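Cytosolic IMP-GMP specific 5'-nucleotidase (Legionella pneumophila subsp. pneumophila, PDB 4OHF) probably hydrolyses IMP, GMP and related purine nucleoside monophosphates to nucleoside and phosphate, as a magnesium-dependent enzyme of the HAD type. Local coordinates at residues Ser211-Ser214 with Tyr215-Leu219; Leu327-Glu330 with Ile331-Gln334; Ser417-Ala420 with Tyr421-Arg425. One frame throughout, in Å; residues are numbered along the deposited sequence.

In the fold
The three contacts follow one another along the chain, each in the first turns of a helix. Contact 1 stands apart: its centre is about 32 Å from that of contact 2 and about 31 Å from that of contact 3. It borders the metal site: Ser211 OG bonds to the magnesium ligand Asp25, with the Ser211 side chain about 8 Å from magnesium. Contacts 2 and 3 are about 17 Å apart between centres and about 7 Å between nearest atoms, and Val409 bridges them: its N binds Glu330 and its O binds Ser417. Contact 3, with Phe419 about 13 Å from magnesium, meets GMP, possibly as an effector, since this enzyme is allosterically regulated.

Contact 1: residues Ser211-Ser214 with Tyr215-Leu219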
ATOM      1  N   SER B 211     -31.403   3.491  -3.721  1.00 42.73           N
ATOM      2  CA  SER B 211     -32.620   3.522  -2.902  1.00 42.98           C
ATOM      3  C   SER B 211     -33.322   2.197  -3.064  1.00 44.49           C
ATOM      4  O   SER B 211     -33.142   1.524  -4.081  1.00 45.28           O
ATOM      5  CB  SER B 211     -33.571   4.625  -3.373  1.00 42.83           C
ATOM      6  OG  SER B 211     -32.978   5.905  -3.227  1.00 45.84           O
ATOM      7  N   GLU B 212     -34.124   1.814  -2.076  1.00 45.91           N
ATOM      8  CA  GLU B 212     -34.842   0.555  -2.172  1.00 48.23           C
ATOM      9  C   GLU B 212     -36.066   0.702  -3.067  1.00 47.50           C
ATOM     10  O   GLU B 212     -36.519   1.816  -3.355  1.00 47.13           O
ATOM     11  CB  GLU B 212     -35.215   0.036  -0.784  1.00 51.82           C
ATOM     12  CG  GLU B 212     -36.149   0.894   0.018  1.00 57.03           C
ATOM     13  CD  GLU B 212     -36.161   0.485   1.480  1.00 61.58           C
ATOM     14  OE1 GLU B 212     -36.239  -0.735   1.773  1.00 62.06           O
ATOM     15  OE2 GLU B 212     -36.091   1.390   2.338  1.00 64.41           O
ATOM     16  N   TYR B 213     -36.591  -0.428  -3.522  1.00 47.12           N
ATOM     17  CA  TYR B 213     -37.719  -0.417  -4.438  1.00 46.64           C
ATOM     18  C   TYR B 213     -38.991   0.256  -3.941  1.00 46.68           C
ATOM     19  O   TYR B 213     -39.632   0.999  -4.686  1.00 46.59           O
ATOM     20  CB  TYR B 213     -38.033  -1.841  -4.887  1.00 46.02           C
ATOM     21  CG  TYR B 213     -39.145  -1.932  -5.915  1.00 48.24           C
ATOM     22  CD1 TYR B 213     -39.053  -1.264  -7.140  1.00 46.61           C
ATOM     23  CD2 TYR B 213     -40.276  -2.705  -5.671  1.00 47.43           C
ATOM     24  CE1 TYR B 213     -40.053  -1.366  -8.081  1.00 49.58           C
ATOM     25  CE2 TYR B 213     -41.286  -2.813  -6.613  1.00 49.41           C
ATOM     26  CZ  TYR B 213     -41.175  -2.144  -7.808  1.00 50.65           C
ATOM     27  OH  TYR B 213     -42.217  -2.210  -8.703  1.00 54.91           O
ATOM     28  N   SER B 214     -39.371  -0.004  -2.697  1.00 46.79           N
ATOM     29  CA  SER B 214     -40.589   0.601  -2.163  1.00 48.22           C
ATOM     30  C   SER B 214     -40.553   2.122  -2.332  1.00 47.62           C
ATOM     31  O   SER B 214     -41.560   2.747  -2.666  1.00 46.50           O
ATOM     32  CB  SER B 214     -40.762   0.235  -0.683  1.00 49.21           C
ATOM     33  OG  SER B 214     -39.701   0.743   0.118  1.00 53.98           O
ATOM     34  N   TYR B 215     -39.376   2.705  -2.122  1.00 48.15           N
ATOM     35  CA  TYR B 215     -39.185   4.148  -2.242  1.00 47.69           C
ATOM     36  C   TYR B 215     -39.104   4.587  -3.701  1.00 46.28           C
ATOM     37  O   TYR B 215     -39.631   5.637  -4.061  1.00 46.30           O
ATOM     38  CB  TYR B 215     -37.909   4.563  -1.504  1.00 48.07           C
ATOM     39  CG  TYR B 215     -37.564   6.027  -1.621  1.00 50.05           C
ATOM     40  CD1 TYR B 215     -38.222   6.986  -0.859  1.00 48.74           C
ATOM     41  CD2 TYR B 215     -36.566   6.449  -2.492  1.00 50.11           C
ATOM     42  CE1 TYR B 215     -37.888   8.333  -0.961  1.00 50.10           C
ATOM     43  CE2 TYR B 215     -36.228   7.791  -2.602  1.00 51.94           C
ATOM     44  CZ  TYR B 215     -36.893   8.731  -1.832  1.00 51.81           C
ATOM     45  OH  TYR B 215     -36.559  10.066  -1.948  1.00 50.86           O
ATOM     46  N   SER B 216     -38.455   3.783  -4.535  1.00 44.35           N
ATOM     47  CA  SER B 216     -38.314   4.112  -5.947  1.00 45.37           C
ATOM     48  C   SER B 216     -39.627   4.054  -6.687  1.00 46.27           C
ATOM     49  O   SER B 216     -39.858   4.826  -7.611  1.00 47.07           O
ATOM     50  CB  SER B 216     -37.342   3.153  -6.635  1.00 43.30           C
ATOM     51  OG  SER B 216     -36.104   3.150  -5.963  1.00 46.96           O
ATOM     52  N   LYS B 217     -40.481   3.120  -6.295  1.00 49.04           N
ATOM     53  CA  LYS B 217     -41.776   2.960  -6.943  1.00 51.55           C
ATOM     54  C   LYS B 217     -42.630   4.190  -6.693  1.00 51.56           C
ATOM     55  O   LYS B 217     -43.331   4.656  -7.590  1.00 52.33           O
ATOM     56  CB  LYS B 217     -42.483   1.700  -6.418  1.00 53.15           C
ATOM     57  CG  LYS B 217     -43.581   1.191  -7.339  1.00 57.50           C
ATOM     58  CD  LYS B 217     -44.080  -0.201  -6.960  1.00 60.47           C
ATOM     59  CE  LYS B 217     -44.873  -0.184  -5.663  1.00 62.57           C
ATOM     60  NZ  LYS B 217     -45.501  -1.508  -5.380  1.00 63.01           N
ATOM     61  N   LEU B 218     -42.549   4.715  -5.472  1.00 51.96           N
ATOM     62  CA  LEU B 218     -43.300   5.903  -5.074  1.00 52.87           C
ATOM     63  C   LEU B 218     -42.811   7.135  -5.841  1.00 53.67           C
ATOM     64  O   LEU B 218     -43.580   7.814  -6.535  1.00 52.86           O
ATOM     65  CB  LEU B 218     -43.098   6.159  -3.595  1.00 52.91           C
ATOM     66  CG  LEU B 218     -44.231   6.800  -2.807  1.00 57.35           C
ATOM     67  CD1 LEU B 218     -43.610   7.364  -1.539  1.00 59.54           C
ATOM     68  CD2 LEU B 218     -44.947   7.882  -3.589  1.00 55.45           C
ATOM     69  N   LEU B 219     -41.517   7.411  -5.709  1.00 53.45           N
ATOM     70  CA  LEU B 219     -40.905   8.564  -6.343  1.00 53.56           C
ATOM     71  C   LEU B 219     -40.995   8.571  -7.873  1.00 52.82           C
ATOM     72  O   LEU B 219     -41.250   9.611  -8.483  1.00 51.01           O
ATOM     73  CB  LEU B 219     -39.445   8.661  -5.915  1.00 54.99           C
ATOM     74  CG  LEU B 219     -38.846  10.062  -6.024  1.00 56.87           C
ATOM     75  CD1 LEU B 219     -39.342  10.915  -4.866  1.00 56.61           C
ATOM     76  CD2 LEU B 219     -37.332   9.970  -5.990  1.00 60.63           C
TER
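Glu212 O receives two hydrogen bonds from Ser216, and these define the close-packed part of the first helical turn. Ser216 N approaches in the carbonyl plane at 3.0 Å from Glu212 O. Ser216 OG, also 3.0 Å from Glu212 O, comes from above that plane, 54° out of it, and so leaves the in-plane direction to the amide. The first torsion of Ser216 (chi1 -55°) sets OG beside its own backbone N, which turns the hydroxyl back toward the start of the helix. One residue on, Lys217 N reaches Tyr213 O at 2.8 Å. Ser211 CB also meets the Tyr215 ring obliquely, 3.6 Å from Tyr215 CD2, while Tyr215 OH bonds to Tyr31 and Lys174 makes a cation-pi contact with the ring. The aliphatic chain of Lys217 crosses the outer end of the buried Tyr213 ring, Lys217 CD lying 3.6 Å from Tyr213 CZ and Lys217 CB standing 4.2 Å above one face, offset toward the rim. The chain turns at CG-CD (chi3 70°), where it passes the phenol end; Tyr213 OH makes a weak hydrogen bond to Pro262 O.

Glu212 occupies the N-cap position of helix 213-224, the helix of the beta-alpha-beta unit formed with strands 204-208 and 240-243 of the Rossmann-like HAD core. The turn just before the helix lies at the metal site: Ser211 OG bonds to Asp25, a magnesium ligand, and to Lys174, and the Ser211 side chain is about 4 Å from a bound phosphate ion.

The looser side faces solvent. Ser214 is exposed on the outer surface of the turn, Lys217 is partly exposed, and the partly exposed Glu212 sends OE1 to a weak hydrogen bond with His271 of the second subunit.

Contact 2: residues Leu327-Glu330 with Ile331-Gln334; sequences LGEE and IASQ
Leu327 and Ile331, one turn apart at the start of helix 327-336, send their side chains obliquely across each other, with Leu327 CD2 lying 3.9 Å from Ile331 CD1. The two delta methyls meet at their ends. The helix they belong to follows strand 319-323 of the mixed sheet and precedes the long helix 338-367.

Glu329 lies differently. Its CB points away from the following turn, but a bend at chi2 (-45°) folds the carboxylate back over Ala332, where Glu329 OE2 is 3.7 Å from Ala332 CB. The other oxygen, Glu329 OE1, comes to 3.5 Å from Ser333 OG and has a long, weak ion pair with Arg336. Ser333 OG is hydrogen-bonded to Phe401 O, in the loop that lies against this side of the helix and also brings Tyr402 onto Ser333 and Gln334.

Gln334 runs extended beyond CG and comes back over Glu330 from the next turn. Its amide nitrogen NE2 makes a weak bond of 3.5 Å to Glu330 O, whose main donor is Gln334 N at 2.8 Å. The Glu330 carboxylate turns elsewhere, OE2 accepting from Val409 N, and Gln334 packs on Ile459 of the third subunit.

Beneath these side chains runs regular alpha-helical bonding, as in Ala332 N to Gly328 O at 3.1 Å, where the donor lies in the carbonyl plane. Apolar packing between side chains is thus limited to one methyl-methyl contact, while two polar ends, those of Glu330 and Ser333, pair with backbone atoms of Val409 and Phe401. For the buried Glu330, the amide of Val409 would partly offset a carboxylate charge.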
ATOM      1  N   LEU B 327     -23.865  23.578 -12.301  1.00 39.22           N
ATOM      2  CA  LEU B 327     -23.515  24.282 -13.530  1.00 39.60           C
ATOM      3  C   LEU B 327     -24.506  25.406 -13.753  1.00 39.96           C
ATOM      4  O   LEU B 327     -24.172  26.421 -14.348  1.00 39.26           O
ATOM      5  CB  LEU B 327     -23.593  23.352 -14.733  1.00 40.07           C
ATOM      6  CG  LEU B 327     -22.330  22.679 -15.239  1.00 38.11           C
ATOM      7  CD1 LEU B 327     -22.715  21.849 -16.458  1.00 38.29           C
ATOM      8  CD2 LEU B 327     -21.278  23.718 -15.589  1.00 33.43           C
ATOM      9  N   GLY B 328     -25.736  25.203 -13.291  1.00 42.31           N
ATOM     10  CA  GLY B 328     -26.766  26.215 -13.444  1.00 43.37           C
ATOM     11  C   GLY B 328     -26.239  27.584 -13.038  1.00 46.18           C
ATOM     12  O   GLY B 328     -26.040  28.480 -13.876  1.00 45.05           O
ATOM     13  N   GLU B 329     -25.984  27.750 -11.746  1.00 47.19           N
ATOM     14  CA  GLU B 329     -25.483  29.024 -11.273  1.00 47.96           C
ATOM     15  C   GLU B 329     -24.094  29.428 -11.781  1.00 46.08           C
ATOM     16  O   GLU B 329     -23.862  30.607 -12.016  1.00 47.73           O
ATOM     17  CB  GLU B 329     -25.560  29.083  -9.749  1.00 51.67           C
ATOM     18  CG  GLU B 329     -26.807  29.822  -9.294  1.00 58.06           C
ATOM     19  CD  GLU B 329     -27.027  31.139 -10.098  1.00 62.79           C
ATOM     20  OE1 GLU B 329     -26.111  32.005 -10.112  1.00 64.35           O
ATOM     21  OE2 GLU B 329     -28.111  31.309 -10.717  1.00 61.28           O
ATOM     22  N   GLU B 330     -23.179  28.481 -11.978  1.00 43.91           N
ATOM     23  CA  GLU B 330     -21.852  28.832 -12.489  1.00 41.95           C
ATOM     24  C   GLU B 330     -21.968  29.531 -13.842  1.00 41.70           C
ATOM     25  O   GLU B 330     -21.401  30.595 -14.051  1.00 41.09           O
ATOM     26  CB  GLU B 330     -20.990  27.588 -12.665  1.00 43.05           C
ATOM     27  CG  GLU B 330     -20.403  27.036 -11.393  1.00 45.96           C
ATOM     28  CD  GLU B 330     -18.985  27.510 -11.145  1.00 44.72           C
ATOM     29  OE1 GLU B 330     -18.123  27.324 -12.031  1.00 41.11           O
ATOM     30  OE2 GLU B 330     -18.737  28.056 -10.055  1.00 46.54           O
ATOM     31  N   ILE B 331     -22.696  28.918 -14.770  1.00 41.95           N
ATOM     32  CA  ILE B 331     -22.877  29.504 -16.093  1.00 40.78           C
ATOM     33  C   ILE B 331     -23.543  30.870 -15.941  1.00 39.30           C
ATOM     34  O   ILE B 331     -23.072  31.868 -16.489  1.00 39.48           O
ATOM     35  CB  ILE B 331     -23.797  28.635 -16.997  1.00 41.66           C
ATOM     36  CG1 ILE B 331     -23.348  27.171 -16.982  1.00 39.84           C
ATOM     37  CG2 ILE B 331     -23.785  29.184 -18.427  1.00 40.26           C
ATOM     38  CD1 ILE B 331     -22.092  26.907 -17.729  1.00 40.92           C
ATOM     39  N   ALA B 332     -24.641  30.906 -15.193  1.00 38.39           N
ATOM     40  CA  ALA B 332     -25.379  32.149 -14.985  1.00 37.37           C
ATOM     41  C   ALA B 332     -24.443  33.231 -14.483  1.00 36.93           C
ATOM     42  O   ALA B 332     -24.545  34.386 -14.890  1.00 36.66           O
ATOM     43  CB  ALA B 332     -26.526  31.936 -13.997  1.00 34.55           C
ATOM     44  N   SER B 333     -23.528  32.851 -13.601  1.00 36.56           N
ATOM     45  CA  SER B 333     -22.569  33.803 -13.069  1.00 38.71           C
ATOM     46  C   SER B 333     -21.457  34.204 -14.046  1.00 39.21           C
ATOM     47  O   SER B 333     -21.008  35.344 -14.042  1.00 39.02           O
ATOM     48  CB  SER B 333     -21.951  33.260 -11.781  1.00 37.26           C
ATOM     49  OG  SER B 333     -22.899  33.293 -10.730  1.00 39.73           O
ATOM     50  N   GLN B 334     -21.003  33.284 -14.884  1.00 41.34           N
ATOM     51  CA  GLN B 334     -19.938  33.635 -15.821  1.00 45.13           C
ATOM     52  C   GLN B 334     -20.470  34.618 -16.874  1.00 46.47           C
ATOM     53  O   GLN B 334     -19.722  35.451 -17.403  1.00 48.20           O
ATOM     54  CB  GLN B 334     -19.375  32.374 -16.488  1.00 45.85           C
ATOM     55  CG  GLN B 334     -18.767  31.368 -15.498  1.00 49.87           C
ATOM     56  CD  GLN B 334     -18.272  30.084 -16.169  1.00 51.96           C
ATOM     57  OE1 GLN B 334     -17.212  30.060 -16.796  1.00 52.98           O
ATOM     58  NE2 GLN B 334     -19.052  29.016 -16.046  1.00 53.33           N
TER

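Contact 3: residues Ser417-Ala420 with Tyr421-Arg425. With 5GP (guanosine-5'-monophosphate), chain E.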
ATOM      1  N   SER B 417     -10.141  23.556 -10.983  1.00 44.22           N
ATOM      2  CA  SER B 417     -10.253  23.146  -9.605  1.00 41.31           C
ATOM      3  C   SER B 417     -10.090  21.633  -9.597  1.00 40.58           C
ATOM      4  O   SER B 417     -10.240  20.969 -10.632  1.00 39.15           O
ATOM      5  CB  SER B 417     -11.622  23.539  -9.040  1.00 39.12           C
ATOM      6  OG  SER B 417     -12.662  22.887  -9.734  1.00 34.97           O
ATOM      7  N   TYR B 418      -9.748  21.096  -8.438  1.00 38.78           N
ATOM      8  CA  TYR B 418      -9.579  19.667  -8.299  1.00 37.39           C
ATOM      9  C   TYR B 418     -10.894  18.994  -8.711  1.00 36.35           C
ATOM     10  O   TYR B 418     -10.884  17.917  -9.310  1.00 34.65           O
ATOM     11  CB  TYR B 418      -9.205  19.332  -6.841  1.00 38.79           C
ATOM     12  CG  TYR B 418      -9.133  17.849  -6.540  1.00 39.33           C
ATOM     13  CD1 TYR B 418      -8.179  17.036  -7.156  1.00 39.74           C
ATOM     14  CD2 TYR B 418     -10.072  17.249  -5.712  1.00 39.35           C
ATOM     15  CE1 TYR B 418      -8.174  15.666  -6.964  1.00 40.70           C
ATOM     16  CE2 TYR B 418     -10.084  15.884  -5.514  1.00 42.27           C
ATOM     17  CZ  TYR B 418      -9.135  15.093  -6.142  1.00 43.21           C
ATOM     18  OH  TYR B 418      -9.169  13.730  -5.959  1.00 44.74           O
ATOM     19  N   PHE B 419     -12.025  19.627  -8.397  1.00 34.09           N
ATOM     20  CA  PHE B 419     -13.306  19.053  -8.775  1.00 34.71           C
ATOM     21  C   PHE B 419     -13.447  19.038 -10.304  1.00 36.56           C
ATOM     22  O   PHE B 419     -14.058  18.122 -10.878  1.00 38.07           O
ATOM     23  CB  PHE B 419     -14.470  19.815  -8.142  1.00 30.08           C
ATOM     24  CG  PHE B 419     -15.825  19.351  -8.622  1.00 30.04           C
ATOM     25  CD1 PHE B 419     -16.531  20.080  -9.577  1.00 30.14           C
ATOM     26  CD2 PHE B 419     -16.373  18.157  -8.159  1.00 28.12           C
ATOM     27  CE1 PHE B 419     -17.762  19.621 -10.066  1.00 30.43           C
ATOM     28  CE2 PHE B 419     -17.595  17.685  -8.638  1.00 28.58           C
ATOM     29  CZ  PHE B 419     -18.295  18.418  -9.595  1.00 30.22           C
ATOM     30  N   ALA B 420     -12.886  20.048 -10.961  1.00 35.90           N
ATOM     31  CA  ALA B 420     -12.935  20.112 -12.416  1.00 37.13           C
ATOM     32  C   ALA B 420     -12.216  18.890 -12.989  1.00 37.36           C
ATOM     33  O   ALA B 420     -12.704  18.255 -13.919  1.00 38.07           O
ATOM     34  CB  ALA B 420     -12.276  21.387 -12.912  1.00 37.63           C
ATOM     35  N   TYR B 421     -11.059  18.567 -12.423  1.00 38.58           N
ATOM     36  CA  TYR B 421     -10.288  17.412 -12.865  1.00 39.73           C
ATOM     37  C   TYR B 421     -11.120  16.135 -12.732  1.00 38.78           C
ATOM     38  O   TYR B 421     -11.170  15.319 -13.650  1.00 37.11           O
ATOM     39  CB  TYR B 421      -8.976  17.282 -12.057  1.00 42.25           C
ATOM     40  CG  TYR B 421      -8.602  15.841 -11.740  1.00 47.98           C
ATOM     41  CD1 TYR B 421      -8.862  15.286 -10.482  1.00 49.76           C
ATOM     42  CD2 TYR B 421      -8.086  14.997 -12.733  1.00 51.13           C
ATOM     43  CE1 TYR B 421      -8.630  13.925 -10.221  1.00 52.78           C
ATOM     44  CE2 TYR B 421      -7.849  13.636 -12.485  1.00 52.25           C
ATOM     45  CZ  TYR B 421      -8.124  13.107 -11.235  1.00 53.83           C
ATOM     46  OH  TYR B 421      -7.908  11.762 -11.020  1.00 54.50           O
ATOM     47  N   GLN B 422     -11.763  15.966 -11.581  1.00 40.00           N
ATOM     48  CA  GLN B 422     -12.588  14.788 -11.335  1.00 39.79           C
ATOM     49  C   GLN B 422     -13.657  14.654 -12.404  1.00 39.97           C
ATOM     50  O   GLN B 422     -13.848  13.576 -12.980  1.00 40.37           O
ATOM     51  CB  GLN B 422     -13.255  14.873  -9.970  1.00 40.10           C
ATOM     52  CG  GLN B 422     -12.361  14.550  -8.797  1.00 41.74           C
ATOM     53  CD  GLN B 422     -13.157  14.500  -7.499  1.00 45.08           C
ATOM     54  OE1 GLN B 422     -13.472  15.540  -6.905  1.00 47.75           O
ATOM     55  NE2 GLN B 422     -13.516  13.291  -7.068  1.00 46.21           N
ATOM     56  N   VAL B 423     -14.370  15.747 -12.654  1.00 39.63           N
ATOM     57  CA  VAL B 423     -15.409  15.735 -13.678  1.00 39.16           C
ATOM     58  C   VAL B 423     -14.798  15.324 -15.022  1.00 38.72           C
ATOM     59  O   VAL B 423     -15.326  14.466 -15.725  1.00 36.46           O
ATOM     60  CB  VAL B 423     -16.073  17.123 -13.818  1.00 37.86           C
ATOM     61  CG1 VAL B 423     -16.858  17.209 -15.112  1.00 36.36           C
ATOM     62  CG2 VAL B 423     -17.002  17.351 -12.648  1.00 36.80           C
ATOM     63  N   ASP B 424     -13.670  15.935 -15.361  1.00 38.72           N
ATOM     64  CA  ASP B 424     -13.008  15.626 -16.607  1.00 40.34           C
ATOM     65  C   ASP B 424     -12.563  14.164 -16.704  1.00 41.04           C
ATOM     66  O   ASP B 424     -12.650  13.566 -17.771  1.00 41.62           O
ATOM     67  CB  ASP B 424     -11.796  16.544 -16.794  1.00 43.53           C
ATOM     68  CG  ASP B 424     -11.162  16.400 -18.169  1.00 47.72           C
ATOM     69  OD1 ASP B 424     -11.904  16.482 -19.172  1.00 50.05           O
ATOM     70  OD2 ASP B 424      -9.928  16.207 -18.256  1.00 49.44           O
ATOM     71  N   ARG B 425     -12.091  13.584 -15.601  1.00 40.87           N
ATOM     72  CA  ARG B 425     -11.603  12.208 -15.633  1.00 40.41           C
ATOM     73  C   ARG B 425     -12.706  11.153 -15.593  1.00 40.17           C
ATOM     74  O   ARG B 425     -12.562  10.063 -16.149  1.00 38.06           O
ATOM     75  CB  ARG B 425     -10.631  11.960 -14.479  1.00 41.11           C
ATOM     76  CG  ARG B 425      -9.883  10.634 -14.572  1.00 42.50           C
ATOM     77  CD  ARG B 425      -9.305  10.228 -13.228  1.00 48.52           C
ATOM     78  NE  ARG B 425      -8.016   9.534 -13.334  1.00 52.32           N
ATOM     79  CZ  ARG B 425      -7.799   8.452 -14.077  1.00 54.09           C
ATOM     80  NH1 ARG B 425      -8.787   7.916 -14.806  1.00 54.23           N
ATOM     81  NH2 ARG B 425      -6.593   7.897 -14.075  1.00 52.99           N
TER
HETATM   82  P   5GP E 501      -0.307   8.834 -10.747  1.00103.83           P
HETATM   83  O1P 5GP E 501      -0.560   7.367 -10.854  1.00104.72           O
HETATM   84  O2P 5GP E 501      -0.624   9.556 -12.036  1.00104.11           O
HETATM   85  O3P 5GP E 501       1.123   9.149 -10.321  1.00104.66           O
HETATM   86  O5' 5GP E 501      -1.210   9.440  -9.562  1.00101.46           O
HETATM   87  C5' 5GP E 501      -2.636   9.344  -9.585  1.00 98.68           C
HETATM   88  C4' 5GP E 501      -3.285  10.711  -9.388  1.00 95.65           C
HETATM   89  O4' 5GP E 501      -2.910  11.749 -10.300  1.00 93.17           O
HETATM   90  C3' 5GP E 501      -4.828  10.747  -9.423  1.00 94.24           C
HETATM   91  O3' 5GP E 501      -5.472   9.932  -8.392  1.00 94.85           O
HETATM   92  C2' 5GP E 501      -5.061  12.237  -9.286  1.00 92.54           C
HETATM   93  O2' 5GP E 501      -5.238  12.585  -7.863  1.00 92.52           O
HETATM   94  C1' 5GP E 501      -3.801  12.864  -9.954  1.00 90.18           C
HETATM   95  N9  5GP E 501      -4.121  13.674 -11.212  1.00 84.74           N
HETATM   96  C8  5GP E 501      -4.517  14.958 -11.303  1.00 82.52           C
HETATM   97  N7  5GP E 501      -4.704  15.329 -12.601  1.00 80.60           N
HETATM   98  C5  5GP E 501      -4.409  14.232 -13.351  1.00 80.74           C
HETATM   99  C6  5GP E 501      -4.394  13.942 -14.741  1.00 80.30           C
HETATM  100  O6  5GP E 501      -4.713  14.834 -15.564  1.00 79.11           O
HETATM  101  N1  5GP E 501      -4.028  12.676 -15.171  1.00 80.25           N
HETATM  102  C2  5GP E 501      -3.682  11.697 -14.299  1.00 80.39           C
HETATM  103  N2  5GP E 501      -3.327  10.469 -14.750  1.00 78.96           N
HETATM  104  N3  5GP E 501      -3.688  11.948 -12.934  1.00 81.03           N
HETATM  105  C4  5GP E 501      -4.042  13.195 -12.465  1.00 82.02           C
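Ala420 O accepts from Asp424 N at 2.9 Å, the shortest of four regular helical bonds linking Ser417-Ala420 to the following turn. Ser417 is the N-cap: its OG takes Ala420 N at 3.1 Å and also bonds to Val409 O. On the buried side Val423 CG2 sits over the Phe419 ring, 3.9 Å from its centroid and 29° off the normal, a CH-pi contact.

Toward the ligand, Tyr418 and Tyr421 lie side by side and point the same way. Their planes meet at 35°, and Tyr418 CE1 is 3.6 Å from Tyr421 CD1. Gln422 CG lies 4.1 Å above the rim of one Tyr418 face, the amide plane 22° from the ring. The C8/N7 side of the guanine lies over the rim of one Tyr421 face, C8 standing 3.7 Å above the plane, and Tyr421 OH lies 3.4 Å from C2' of GMP. Arg425 turns a guanidinium edge to Tyr421 OH. The nucleotide is also held by Arg86 of the third subunit, whose Tyr87 bonds to Asp424, so the pocket spans a subunit interface.

Helix 418-426 follows strand 415-416 and leads into strand 429-431 of the mixed sheet; Ile309 of helix 309-315 packs on Gln422 and Arg425, while Tyr418 shares a backbone bond with Leu84 of strand 80-84.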